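Probable spore coat polysaccharide biosynthesis protein E (PDB 3G8R) probably acts as an N-acylneuraminate-9-phosphate synthase, with a zinc-binding TIM-barrel domain followed by an SAF domain in this chain. Local coordinates at residues A25-I30 / A85-N90; D51-S56 / P98-S103; I115-C120 / K136-S141; S277-V282 / T311-S316; R286-G291 / Y321-P326. One frame throughout, in Å; residues are numbered along the deposited sequence.

Contact 1. Residues A25-I30 / A85-N90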
# COMPACT_ATOMS: atom_id res chain seq x y z
N ALA A 25 -24.52 7.43 24.45
CA ALA A 25 -25.31 7.09 23.25
C ALA A 25 -24.44 6.95 21.99
O ALA A 25 -24.87 6.39 20.97
CB ALA A 25 -26.41 8.11 23.02
N LEU A 26 -23.22 7.44 22.10
CA LEU A 26 -22.30 7.44 21.02
C LEU A 26 -21.40 6.23 21.06
O LEU A 26 -21.08 5.69 20.01
CB LEU A 26 -21.44 8.69 21.10
CG LEU A 26 -20.14 8.58 20.30
CD1 LEU A 26 -20.43 8.61 18.78
CD2 LEU A 26 -19.18 9.67 20.72
N ILE A 27 -20.93 5.84 22.25
CA ILE A 27 -20.19 4.59 22.39
C ILE A 27 -21.06 3.45 21.86
O ILE A 27 -20.59 2.63 21.05
CB ILE A 27 -19.85 4.29 23.84
CG1 ILE A 27 -18.57 5.00 24.23
CG2 ILE A 27 -19.74 2.78 24.08
CD1 ILE A 27 -18.55 5.50 25.71
N ARG A 28 -22.32 3.43 22.29
CA ARG A 28 -23.23 2.33 21.99
C ARG A 28 -23.54 2.23 20.51
O ARG A 28 -23.78 1.15 20.01
CB ARG A 28 -24.54 2.46 22.78
CG ARG A 28 -24.41 2.22 24.26
CD ARG A 28 -25.66 2.67 24.99
NE ARG A 28 -25.48 2.54 26.44
CZ ARG A 28 -26.42 2.75 27.37
NH1 ARG A 28 -27.66 3.12 27.04
NH2 ARG A 28 -26.10 2.60 28.65
N ALA A 29 -23.55 3.35 19.81
CA ALA A 29 -23.78 3.31 18.37
C ALA A 29 -22.51 2.84 17.68
O ALA A 29 -22.54 1.99 16.78
CB ALA A 29 -24.24 4.66 17.84
N ILE A 30 -21.36 3.35 18.12
CA ILE A 30 -20.14 2.81 17.59
C ILE A 30 -20.05 1.30 17.81
O ILE A 30 -19.65 0.60 16.89
CB ILE A 30 -18.89 3.57 18.05
CG1 ILE A 30 -18.94 5.03 17.58
CG2 ILE A 30 -17.62 2.92 17.52
CD1 ILE A 30 -19.30 5.27 16.11
N ALA A 85 -16.40 3.60 32.04
CA ALA A 85 -17.19 2.51 32.52
C ALA A 85 -17.93 1.87 31.35
O ALA A 85 -17.78 0.66 31.12
CB ALA A 85 -18.13 2.99 33.57
N GLU A 86 -18.68 2.67 30.59
CA GLU A 86 -19.32 2.19 29.37
C GLU A 86 -18.29 1.65 28.37
O GLU A 86 -18.37 0.48 27.98
CB GLU A 86 -20.18 3.26 28.70
CG GLU A 86 -21.61 3.41 29.24
CD GLU A 86 -22.58 2.26 28.90
OE1 GLU A 86 -22.75 1.93 27.70
OE2 GLU A 86 -23.21 1.70 29.85
N MSE A 87 -17.32 2.47 27.95
CA MSE A 87 -16.28 1.98 27.06
C MSE A 87 -16.01 0.50 27.33
O MSE A 87 -16.19 -0.34 26.46
CB MSE A 87 -14.97 2.76 27.23
CG MSE A 87 -14.95 4.03 26.46
SE MSE A 87 -13.64 5.23 26.82
CE MSE A 87 -14.49 6.52 25.96
N LYS A 88 -15.60 0.20 28.56
CA LYS A 88 -15.23 -1.15 28.94
C LYS A 88 -16.43 -2.08 28.94
O LYS A 88 -16.33 -3.21 28.48
CB LYS A 88 -14.54 -1.15 30.30
CG LYS A 88 -13.21 -0.38 30.29
CD LYS A 88 -12.75 -0.05 31.70
CE LYS A 88 -11.23 -0.21 31.83
NZ LYS A 88 -10.80 -0.33 33.25
N ALA A 89 -17.56 -1.58 29.42
CA ALA A 89 -18.81 -2.33 29.36
C ALA A 89 -19.08 -2.93 27.98
O ALA A 89 -19.54 -4.07 27.89
CB ALA A 89 -19.94 -1.46 29.76
N ASN A 90 -18.76 -2.19 26.91
CA ASN A 90 -19.03 -2.63 25.54
C ASN A 90 -17.88 -3.43 24.94
O ASN A 90 -17.98 -3.98 23.84
CB ASN A 90 -19.37 -1.43 24.64
CG ASN A 90 -20.64 -0.71 25.06
OD1 ASN A 90 -21.67 -0.84 24.42
ND2 ASN A 90 -20.56 0.08 26.12
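Arg28 and Glu86 form a salt bridge between helices 21-33 and 77-89, two neighbouring helices on the outside of the TIM barrel. The short helical segments run nearly parallel, at 16°, with their axes 9.8 Å apart. Arg28 is extended from CG to NE, which carries its guanidinium to Glu86. Glu86 bends back at chi2 (-71°) to meet it. Arg28 NE donates to Glu86 OE1 at 3.1 Å, and the bond is almost straight. A weak second bond runs from Arg28 NH2 to Glu86 OE2. The carboxylate lies at the guanidinium edge, but the two planes are steeply turned, 64° apart.

Beside the bridge, Ile27 and Met87 are buried. Ile27 points two branches at segment 85-90. Its CD1 reaches CG of Met87, a selenomethionine, at 4.0 Å, and the two side chains cross at about a right angle. Phe43 of strand 40-47 touches both. The CG2 branch of Ile27 packs against Asn90 ND2 at 3.5 Å. That amide nitrogen also donates to Glu86 O at 2.9 Å and to Glu86 OE1 at 3.3 Å. Arg28 NE and Asn90 ND2 therefore grip Glu86 OE1 from opposite faces of the carboxylate.

Contact 2. Residues D51-S56 / P98-S103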
# COMPACT_ATOMS: atom_id res chain seq x y z
N ASP A 51 -8.57 23.39 35.06
CA ASP A 51 -8.09 24.32 36.12
C ASP A 51 -6.68 24.86 35.88
O ASP A 51 -6.49 26.08 35.87
CB ASP A 51 -8.12 23.64 37.49
CG ASP A 51 -9.53 23.61 38.13
OD1 ASP A 51 -10.42 24.40 37.70
OD2 ASP A 51 -9.71 22.78 39.07
N THR A 52 -5.73 23.94 35.71
CA THR A 52 -4.33 24.27 35.48
C THR A 52 -4.09 24.61 34.01
O THR A 52 -3.28 25.49 33.68
CB THR A 52 -3.39 23.07 35.87
OG1 THR A 52 -3.87 21.87 35.26
CG2 THR A 52 -3.33 22.86 37.37
N PHE A 53 -4.80 23.91 33.13
CA PHE A 53 -4.42 23.86 31.74
C PHE A 53 -4.70 25.13 31.00
O PHE A 53 -3.91 25.54 30.14
CB PHE A 53 -5.14 22.72 31.03
CG PHE A 53 -4.62 22.47 29.66
CD1 PHE A 53 -5.32 22.92 28.55
CD2 PHE A 53 -3.40 21.84 29.48
CE1 PHE A 53 -4.85 22.72 27.26
CE2 PHE A 53 -2.90 21.62 28.21
CZ PHE A 53 -3.63 22.06 27.08
N ILE A 54 -5.85 25.71 31.28
CA ILE A 54 -6.20 26.99 30.68
C ILE A 54 -5.73 28.06 31.63
O ILE A 54 -6.20 28.15 32.77
CB ILE A 54 -7.69 27.12 30.40
CG1 ILE A 54 -8.16 25.95 29.50
CG2 ILE A 54 -7.99 28.53 29.84
CD1 ILE A 54 -9.50 26.16 28.78
N HIS A 55 -4.79 28.85 31.16
CA HIS A 55 -4.18 29.81 32.03
C HIS A 55 -5.14 30.93 32.44
O HIS A 55 -5.98 31.37 31.64
CB HIS A 55 -2.95 30.39 31.37
CG HIS A 55 -2.13 31.21 32.31
ND1 HIS A 55 -2.16 32.58 32.31
CD2 HIS A 55 -1.29 30.84 33.30
CE1 HIS A 55 -1.35 33.04 33.25
NE2 HIS A 55 -0.81 32.00 33.86
N SER A 56 -5.01 31.38 33.68
CA SER A 56 -5.79 32.52 34.16
C SER A 56 -6.00 33.55 33.05
O SER A 56 -7.15 33.97 32.81
CB SER A 56 -5.11 33.17 35.35
OG SER A 56 -4.60 32.20 36.25
N PRO A 98 -3.67 12.28 27.74
CA PRO A 98 -3.46 13.29 28.75
C PRO A 98 -2.73 14.46 28.13
O PRO A 98 -1.95 14.29 27.21
CB PRO A 98 -2.49 12.60 29.68
CG PRO A 98 -1.60 11.87 28.73
CD PRO A 98 -2.51 11.38 27.63
N PHE A 99 -2.93 15.66 28.64
CA PHE A 99 -2.12 16.77 28.15
C PHE A 99 -1.34 17.38 29.29
O PHE A 99 -0.41 18.14 29.04
CB PHE A 99 -2.99 17.82 27.45
CG PHE A 99 -3.65 17.30 26.21
CD1 PHE A 99 -3.14 17.62 24.96
CD2 PHE A 99 -4.77 16.48 26.30
CE1 PHE A 99 -3.74 17.13 23.80
CE2 PHE A 99 -5.37 15.99 25.17
CZ PHE A 99 -4.85 16.30 23.91
N ASP A 100 -1.75 17.01 30.52
CA ASP A 100 -1.17 17.48 31.80
C ASP A 100 -0.47 16.34 32.46
O ASP A 100 -0.83 15.19 32.23
CB ASP A 100 -2.27 17.77 32.81
CG ASP A 100 -3.04 18.98 32.49
OD1 ASP A 100 -4.25 18.84 32.24
OD2 ASP A 100 -2.47 20.09 32.53
N GLU A 101 0.45 16.64 33.37
CA GLU A 101 0.96 15.60 34.23
C GLU A 101 -0.17 15.09 35.08
O GLU A 101 -0.39 13.89 35.16
CB GLU A 101 2.13 16.08 35.09
CG GLU A 101 2.46 17.57 35.00
CD GLU A 101 3.12 17.93 33.68
OE1 GLU A 101 4.22 17.40 33.39
OE2 GLU A 101 2.51 18.73 32.94
N GLU A 102 -0.91 16.01 35.68
CA GLU A 102 -2.05 15.65 36.54
C GLU A 102 -3.05 14.76 35.82
O GLU A 102 -3.76 13.99 36.48
CB GLU A 102 -2.75 16.89 37.12
CG GLU A 102 -3.84 16.57 38.17
CD GLU A 102 -4.25 17.78 39.03
OE1 GLU A 102 -5.28 17.68 39.74
OE2 GLU A 102 -3.54 18.82 38.99
N SER A 103 -3.14 14.85 34.49
CA SER A 103 -4.09 14.02 33.76
C SER A 103 -3.58 12.59 33.62
O SER A 103 -4.36 11.65 33.56
CB SER A 103 -4.45 14.63 32.40
OG SER A 103 -4.99 15.93 32.58
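With CG of Phe53 anti to its backbone N (chi1 -170°), the ring is swung toward Asp100. Asp100 keeps CG beside its own backbone N (chi1 -72°), which turns the carboxylate to meet that ring. Asp100 OD2 lies at the ring edge, near the ring plane, 3.6 Å from Phe53 CD2. Ring and carboxylate planes are almost perpendicular, at 89°. The acid oxygen thus faces the edge of the ring, where the C-H groups are slightly positive. One atom further along, Phe53 CE2 packs obliquely on Phe99 CB at 3.9 Å. The Phe99 ring has a cation-pi contact with Arg48.

Thr52 OG1 is 3.5 Å from Asp100 OD2. Ser103 OG donates to the anti lone pair of Asp100 OD1 at 3.0 Å. Asn49 bonds both residues, Thr52 OG1 through its O and Asp100 OD1 through its N. The two bonds to OD1 limit rotation of the buried carboxylate. Phe303 of the second subunit stacks on the Phe53 ring, and Arg280 of that subunit packs on Phe53.

The Phe99 side chain is about 8 Å from the zinc ion. The arrangement belongs to the segments that follow strands 40-47 and 93-98, at the C-terminal, zinc-bearing end of the NeuB-family TIM barrel, where residues of the second subunit also pack.

Contact 3. Residues I115-C120 / K136-S141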
# COMPACT_ATOMS: atom_id res chain seq x y z
N ILE A 115 -2.06 4.90 26.80
CA ILE A 115 -1.81 6.33 26.71
C ILE A 115 -1.56 6.81 25.28
O ILE A 115 -0.58 6.43 24.67
CB ILE A 115 -0.60 6.76 27.60
CG1 ILE A 115 -0.97 6.60 29.08
CG2 ILE A 115 -0.18 8.22 27.33
CD1 ILE A 115 0.23 6.47 30.02
N LYS A 116 -2.44 7.65 24.73
CA LYS A 116 -2.05 8.29 23.47
C LYS A 116 -1.30 9.56 23.79
O LYS A 116 -1.68 10.30 24.68
CB LYS A 116 -3.23 8.63 22.56
CG LYS A 116 -2.99 8.16 21.13
CD LYS A 116 -2.34 9.19 20.20
CE LYS A 116 -3.41 10.11 19.58
NZ LYS A 116 -3.08 10.55 18.17
N ILE A 117 -0.21 9.79 23.08
CA ILE A 117 0.39 11.10 23.07
C ILE A 117 -0.07 11.87 21.82
O ILE A 117 0.14 11.43 20.69
CB ILE A 117 1.90 10.96 23.03
CG1 ILE A 117 2.38 10.24 24.29
CG2 ILE A 117 2.61 12.33 22.84
CD1 ILE A 117 3.89 10.07 24.35
N ALA A 118 -0.69 13.03 22.01
CA ALA A 118 -1.03 13.86 20.86
C ALA A 118 0.21 14.44 20.19
O ALA A 118 1.27 14.58 20.80
CB ALA A 118 -1.95 14.98 21.29
N SER A 119 0.08 14.82 18.93
CA SER A 119 1.20 15.32 18.17
C SER A 119 1.73 16.61 18.75
O SER A 119 2.90 16.93 18.57
CB SER A 119 0.80 15.57 16.71
OG SER A 119 -0.45 14.97 16.44
N CYS A 120 0.85 17.36 19.41
CA CYS A 120 1.20 18.67 19.99
C CYS A 120 2.06 18.50 21.22
O CYS A 120 2.99 19.29 21.48
CB CYS A 120 -0.05 19.48 20.32
SG CYS A 120 -1.21 18.63 21.41
N LYS A 136 2.03 1.65 31.33
CA LYS A 136 1.10 1.30 30.27
C LYS A 136 1.72 1.52 28.89
O LYS A 136 2.62 2.34 28.72
CB LYS A 136 -0.16 2.13 30.42
CG LYS A 136 -0.75 1.99 31.78
CD LYS A 136 -1.11 3.32 32.38
CE LYS A 136 -2.61 3.48 32.51
NZ LYS A 136 -3.20 2.30 33.21
N PRO A 137 1.22 0.77 27.91
CA PRO A 137 1.59 0.94 26.51
C PRO A 137 1.40 2.37 26.01
O PRO A 137 0.58 3.12 26.56
CB PRO A 137 0.61 0.01 25.80
CG PRO A 137 0.31 -1.03 26.81
CD PRO A 137 0.25 -0.32 28.10
N VAL A 138 2.14 2.76 24.99
CA VAL A 138 2.07 4.15 24.50
C VAL A 138 1.88 4.21 22.99
O VAL A 138 2.47 3.43 22.22
CB VAL A 138 3.30 5.00 24.93
CG1 VAL A 138 3.27 6.38 24.31
CG2 VAL A 138 3.34 5.14 26.43
N VAL A 139 1.04 5.15 22.60
CA VAL A 139 0.71 5.38 21.22
C VAL A 139 0.97 6.86 20.97
O VAL A 139 0.34 7.73 21.59
CB VAL A 139 -0.76 5.08 21.02
CG1 VAL A 139 -1.13 5.28 19.59
CG2 VAL A 139 -1.07 3.66 21.44
N ALA A 140 1.90 7.16 20.07
CA ALA A 140 2.38 8.50 19.93
C ALA A 140 2.12 9.02 18.54
O ALA A 140 2.36 8.36 17.55
CB ALA A 140 3.85 8.54 20.25
N SER A 141 1.59 10.22 18.43
CA SER A 141 1.35 10.71 17.08
C SER A 141 2.43 11.69 16.76
O SER A 141 2.90 12.38 17.66
CB SER A 141 -0.01 11.35 16.95
OG SER A 141 -0.94 10.35 16.71
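Ile115 and Ile117 join strand 114-117 to strand 138-141 through a ladder of backbone hydrogen bonds. Ile115 N donates to Pro137 O at 3.2 Å, and Ile115 O accepts from Val139 N at 2.9 Å. Ile117 N then donates to Val139 O, and Ile117 O accepts from Ser141 N. Weaker CA-H...O contacts lie between the rungs, such as Lys116 CA to Val139 O at 3.1 Å.

This is the parallel pairing of a beta-alpha-beta unit in the TIM barrel. Helix 125-132 makes the crossover and covers the face that carries Ile115, Ile117 and Val138.

Apolar contacts fill that outer face. Ile117 CD1 meets Val138 CG1 at 3.7 Å, with the two side chains crossing at an oblique angle. Ile117 CB lies alongside Ala140 CB at 4.2 Å. Ile131 of the covering helix touches Ile115, Ile117 and Val138.

The polar side-chain contact lies on the other face, inside the barrel. Lys116 leaves the strand over Val139, with CG 3.8 Å from Val139 CG1. Its chain then bends at chi2 (-91°) and again at chi3 (-86°), which turns the ammonium along the strands to Ser141. Lys116 NZ donates to Ser141 OG at 2.6 Å and forms a salt bridge with Glu223. The Lys116 side chain is about 6 Å from the zinc ion.

Contact 4. Residues S277-V282 / T311-S316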
# COMPACT_ATOMS: atom_id res chain seq x y z
N SER A 277 -1.27 -25.62 -19.26
CA SER A 277 -2.05 -25.66 -20.49
C SER A 277 -1.58 -24.62 -21.50
O SER A 277 -2.12 -24.52 -22.61
CB SER A 277 -3.56 -25.55 -20.21
OG SER A 277 -3.94 -24.25 -19.85
N LEU A 278 -0.56 -23.88 -21.12
CA LEU A 278 -0.01 -22.85 -22.00
C LEU A 278 1.45 -23.06 -22.27
O LEU A 278 2.03 -22.32 -23.06
CB LEU A 278 -0.25 -21.44 -21.46
CG LEU A 278 -1.70 -20.94 -21.45
CD1 LEU A 278 -2.02 -20.00 -20.23
CD2 LEU A 278 -2.04 -20.25 -22.76
N ARG A 279 2.04 -24.08 -21.62
CA ARG A 279 3.46 -24.41 -21.76
C ARG A 279 3.82 -25.20 -23.02
O ARG A 279 2.99 -25.87 -23.62
CB ARG A 279 3.94 -25.22 -20.56
CG ARG A 279 3.80 -24.51 -19.29
CD ARG A 279 4.73 -25.02 -18.28
NE ARG A 279 5.14 -23.88 -17.48
CZ ARG A 279 4.89 -23.74 -16.19
NH1 ARG A 279 4.28 -24.70 -15.51
NH2 ARG A 279 5.30 -22.62 -15.56
N ARG A 280 5.12 -25.17 -23.33
CA ARG A 280 5.66 -25.77 -24.53
C ARG A 280 6.15 -27.18 -24.19
O ARG A 280 7.00 -27.36 -23.31
CB ARG A 280 6.80 -24.90 -25.01
CG ARG A 280 6.68 -24.41 -26.41
CD ARG A 280 7.36 -23.07 -26.64
NE ARG A 280 8.66 -22.95 -25.96
CZ ARG A 280 9.79 -22.68 -26.58
NH1 ARG A 280 9.78 -22.53 -27.88
NH2 ARG A 280 10.93 -22.57 -25.91
N GLY A 281 5.61 -28.20 -24.85
CA GLY A 281 6.02 -29.57 -24.60
C GLY A 281 7.19 -29.92 -25.50
O GLY A 281 7.45 -29.24 -26.49
N VAL A 282 7.90 -30.99 -25.15
CA VAL A 282 9.06 -31.41 -25.90
C VAL A 282 8.65 -32.59 -26.72
O VAL A 282 8.19 -33.60 -26.18
CB VAL A 282 10.17 -31.83 -24.96
CG1 VAL A 282 11.40 -32.29 -25.74
CG2 VAL A 282 10.51 -30.73 -24.08
N THR A 311 8.22 -30.97 -20.62
CA THR A 311 8.01 -29.61 -21.10
C THR A 311 9.33 -28.87 -21.22
O THR A 311 10.33 -29.28 -20.65
CB THR A 311 7.12 -28.80 -20.15
OG1 THR A 311 7.91 -28.33 -19.05
CG2 THR A 311 6.03 -29.65 -19.61
N ALA A 312 9.30 -27.77 -21.95
CA ALA A 312 10.48 -26.98 -22.27
C ALA A 312 11.03 -26.39 -21.00
O ALA A 312 12.24 -26.21 -20.85
CB ALA A 312 10.11 -25.89 -23.24
N ASN A 313 10.12 -26.10 -20.08
CA ASN A 313 10.50 -25.66 -18.75
C ASN A 313 11.43 -26.60 -17.99
O ASN A 313 11.83 -26.31 -16.87
CB ASN A 313 9.25 -25.36 -17.95
CG ASN A 313 8.43 -24.27 -18.58
OD1 ASN A 313 7.98 -24.39 -19.73
ND2 ASN A 313 8.25 -23.17 -17.84
N GLU A 314 11.76 -27.73 -18.61
CA GLU A 314 12.60 -28.75 -17.99
C GLU A 314 13.79 -29.12 -18.87
O GLU A 314 14.59 -29.98 -18.52
CB GLU A 314 11.78 -30.00 -17.65
CG GLU A 314 10.51 -29.71 -16.87
CD GLU A 314 9.51 -30.87 -16.92
OE1 GLU A 314 9.70 -31.81 -16.11
OE2 GLU A 314 8.55 -30.86 -17.74
N TRP A 315 13.89 -28.45 -20.02
CA TRP A 315 14.93 -28.73 -21.00
C TRP A 315 16.17 -27.99 -20.59
O TRP A 315 16.06 -27.12 -19.75
CB TRP A 315 14.51 -28.29 -22.40
CG TRP A 315 15.44 -28.79 -23.44
CD1 TRP A 315 16.28 -28.03 -24.22
CD2 TRP A 315 15.67 -30.14 -23.82
NE1 TRP A 315 17.01 -28.83 -25.07
CE2 TRP A 315 16.64 -30.14 -24.85
CE3 TRP A 315 15.13 -31.38 -23.39
CZ2 TRP A 315 17.10 -31.31 -25.45
CZ3 TRP A 315 15.59 -32.54 -23.97
CH2 TRP A 315 16.56 -32.50 -25.01
N SER A 316 17.33 -28.34 -21.15
CA SER A 316 18.57 -27.78 -20.64
C SER A 316 19.68 -27.40 -21.62
O SER A 316 20.56 -26.64 -21.24
CB SER A 316 19.13 -28.68 -19.54
OG SER A 316 20.55 -28.73 -19.57
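Arg279 crosses Asn313 at about a right angle in the SAF domain, a fold related to type III antifreeze proteins, where residues 279-282 meet the short 3-10 turn at 312-314. From CB the Arg279 chain sets off toward Asn313, with CG beside the backbone N (chi1 -60°). Its CD is the first atom to touch, 3.6 Å from Asn313 OD1. The chain bends at chi3, and NE comes within 3.2 Å of Asn313 ND2. Both nitrogens are donors, so they do not bond to each other. They share an acceptor instead, Cys120 O of the second subunit, and Asn313 ND2 also bonds to Thr123 OG1 of that subunit. Beyond NE, CZ and NH2 pass the same amide nitrogen more loosely. The guanidinium and amide planes are 61° apart.

The backbones are tied by one hydrogen bond. Ala312 N donates to Arg280 O at 2.7 Å, beside a single bridge between Gly281 and Thr311. Ala312 CB rests on Arg280 CB at 3.9 Å. The Arg280 guanidinium goes on to salt bridges with Glu101 and Asp124 of the second subunit. Val282 keeps CG1 anti to its backbone N (chi1 180°), and this leaves CG2 directed at the Thr311 carbonyl, 3.6 Å from Thr311 C. The 311-314 turn is braced from within. Glu314 OE2 accepts from Thr311 N, and its anti lone pair takes Thr311 OG1 at 2.9 Å.

Contact 5. Residues R286-G291 / Y321-P326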
# COMPACT_ATOMS: atom_id res chain seq x y z
N ARG A 286 12.28 -37.00 -34.74
CA ARG A 286 13.12 -38.01 -35.37
C ARG A 286 13.03 -39.25 -34.47
O ARG A 286 12.97 -39.12 -33.25
CB ARG A 286 14.53 -37.43 -35.39
CG ARG A 286 15.65 -38.32 -35.67
CD ARG A 286 16.84 -37.45 -35.98
NE ARG A 286 16.88 -37.05 -37.40
CZ ARG A 286 16.53 -35.85 -37.90
NH1 ARG A 286 16.63 -35.62 -39.20
NH2 ARG A 286 16.08 -34.87 -37.10
N PRO A 287 13.01 -40.48 -35.04
CA PRO A 287 12.90 -41.57 -34.07
C PRO A 287 14.11 -41.56 -33.14
O PRO A 287 15.22 -41.31 -33.58
CB PRO A 287 12.90 -42.84 -34.94
CG PRO A 287 12.82 -42.37 -36.34
CD PRO A 287 13.31 -40.97 -36.39
N VAL A 288 13.88 -41.82 -31.87
CA VAL A 288 14.93 -41.85 -30.88
C VAL A 288 14.94 -43.25 -30.27
O VAL A 288 13.95 -43.68 -29.68
CB VAL A 288 14.67 -40.79 -29.74
CG1 VAL A 288 15.71 -40.92 -28.60
CG2 VAL A 288 14.66 -39.39 -30.30
N ALA A 289 16.07 -43.93 -30.43
CA ALA A 289 16.25 -45.30 -29.95
C ALA A 289 16.43 -45.37 -28.44
O ALA A 289 16.68 -44.35 -27.79
CB ALA A 289 17.44 -45.96 -30.63
N ALA A 290 16.28 -46.56 -27.89
CA ALA A 290 16.58 -46.77 -26.49
C ALA A 290 18.04 -46.39 -26.24
O ALA A 290 18.91 -46.63 -27.07
CB ALA A 290 16.33 -48.22 -26.10
N GLY A 291 18.30 -45.74 -25.11
CA GLY A 291 19.66 -45.33 -24.80
C GLY A 291 20.25 -44.28 -25.73
O GLY A 291 21.43 -43.96 -25.59
N TYR A 321 19.15 -36.20 -20.56
CA TYR A 321 18.34 -37.41 -20.62
C TYR A 321 18.64 -38.34 -21.78
O TYR A 321 18.88 -37.91 -22.91
CB TYR A 321 16.85 -37.09 -20.68
CG TYR A 321 16.35 -36.02 -19.73
CD1 TYR A 321 15.87 -36.33 -18.45
CD2 TYR A 321 16.33 -34.67 -20.13
CE1 TYR A 321 15.39 -35.32 -17.58
CE2 TYR A 321 15.86 -33.67 -19.29
CZ TYR A 321 15.39 -33.98 -18.02
OH TYR A 321 14.95 -32.93 -17.23
N THR A 322 18.59 -39.64 -21.48
CA THR A 322 18.56 -40.67 -22.50
C THR A 322 17.19 -41.32 -22.47
O THR A 322 16.54 -41.38 -21.42
CB THR A 322 19.60 -41.76 -22.25
OG1 THR A 322 19.53 -42.17 -20.87
CG2 THR A 322 21.01 -41.25 -22.58
N ALA A 323 16.75 -41.81 -23.62
CA ALA A 323 15.52 -42.56 -23.72
C ALA A 323 15.69 -44.01 -23.21
O ALA A 323 16.46 -44.78 -23.77
CB ALA A 323 15.04 -42.56 -25.18
N LYS A 324 14.98 -44.35 -22.13
CA LYS A 324 14.92 -45.73 -21.63
C LYS A 324 14.29 -46.65 -22.64
O LYS A 324 14.76 -47.77 -22.80
CB LYS A 324 14.10 -45.87 -20.33
CG LYS A 324 14.55 -45.00 -19.17
CD LYS A 324 14.13 -45.59 -17.81
CE LYS A 324 13.03 -44.77 -17.09
NZ LYS A 324 11.70 -45.48 -17.06
N THR A 325 13.23 -46.19 -23.31
CA THR A 325 12.50 -46.94 -24.34
C THR A 325 12.42 -46.06 -25.62
O THR A 325 12.48 -44.84 -25.52
CB THR A 325 11.06 -47.33 -23.86
OG1 THR A 325 10.41 -46.19 -23.25
CG2 THR A 325 11.10 -48.48 -22.83
N PRO A 326 12.28 -46.67 -26.82
CA PRO A 326 12.36 -45.84 -28.02
C PRO A 326 11.17 -44.90 -28.23
O PRO A 326 10.03 -45.27 -28.00
CB PRO A 326 12.42 -46.88 -29.15
CG PRO A 326 11.74 -48.07 -28.60
CD PRO A 326 12.09 -48.09 -27.14
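Val288 and Ala323 form the tight, buried part of this contact. A chi1 of 174° sends the CG1 branch of Val288 to Ala323 CB, 3.9 Å away. Ala323 CB also packs on Ala289 O at 3.6 Å. The methyl thus touches both a valine branch and a backbone carbonyl. Leu294 and Asn298 touch Val288 from the same domain.

Nearby, the backbones come close. Gly291 N donates to Ala323 O. The modelled length, 2.5 Å, is very short and its exact value is doubtful. Gly291 has a positive phi of 65°, and the loop turns there beside the end of strand 321-323. Ala290 CA also approaches Ala323 O, at 3.4 Å. Pro326 CA makes a weak, bent CA-H...O contact with Val288 O at 3.2 Å, with an angle of 121° at the hydrogen.

The two segments belong to the SAF domain. Here the loop between strands 281-284 and 299-302 lies against the end of strand 321-323 and the residues after it. Backbone hydrogen bonds also join Val288 with Ile327 and Ala323 with Glu292.

The solvent side is looser and made mostly by exposed residues. Ala290 CB is 4.4 Å from Pro326 CD and 3.7 Å from Lys324 O. Thr322 brings only CG2 near Gly291 O, at 4.1 Å, while its OG1 bonds to Glu339 O.

How the contacts relate
Contacts 1, 2 and 3 belong to the barrel, and contacts 4 and 5 to the SAF domain. Contacts 2 and 3 touch directly: Phe99 CE1 packs on Ala118 CB at 3.8 Å. Both lie near the zinc ion, which is bound by His202 and His225. Contact 1 is on the outer helices, its centre about 22 Å from that of contact 3. Contacts 4 and 5 have centres about 18 Å apart and are joined by a probable hydrogen bond between Glu314 O and Tyr321 OH. Within one chain, contacts 2 and 4 are about 74 Å apart, centre to centre. In the dimer, the contact 4 region of one subunit meets contacts 2 and 3 of the other.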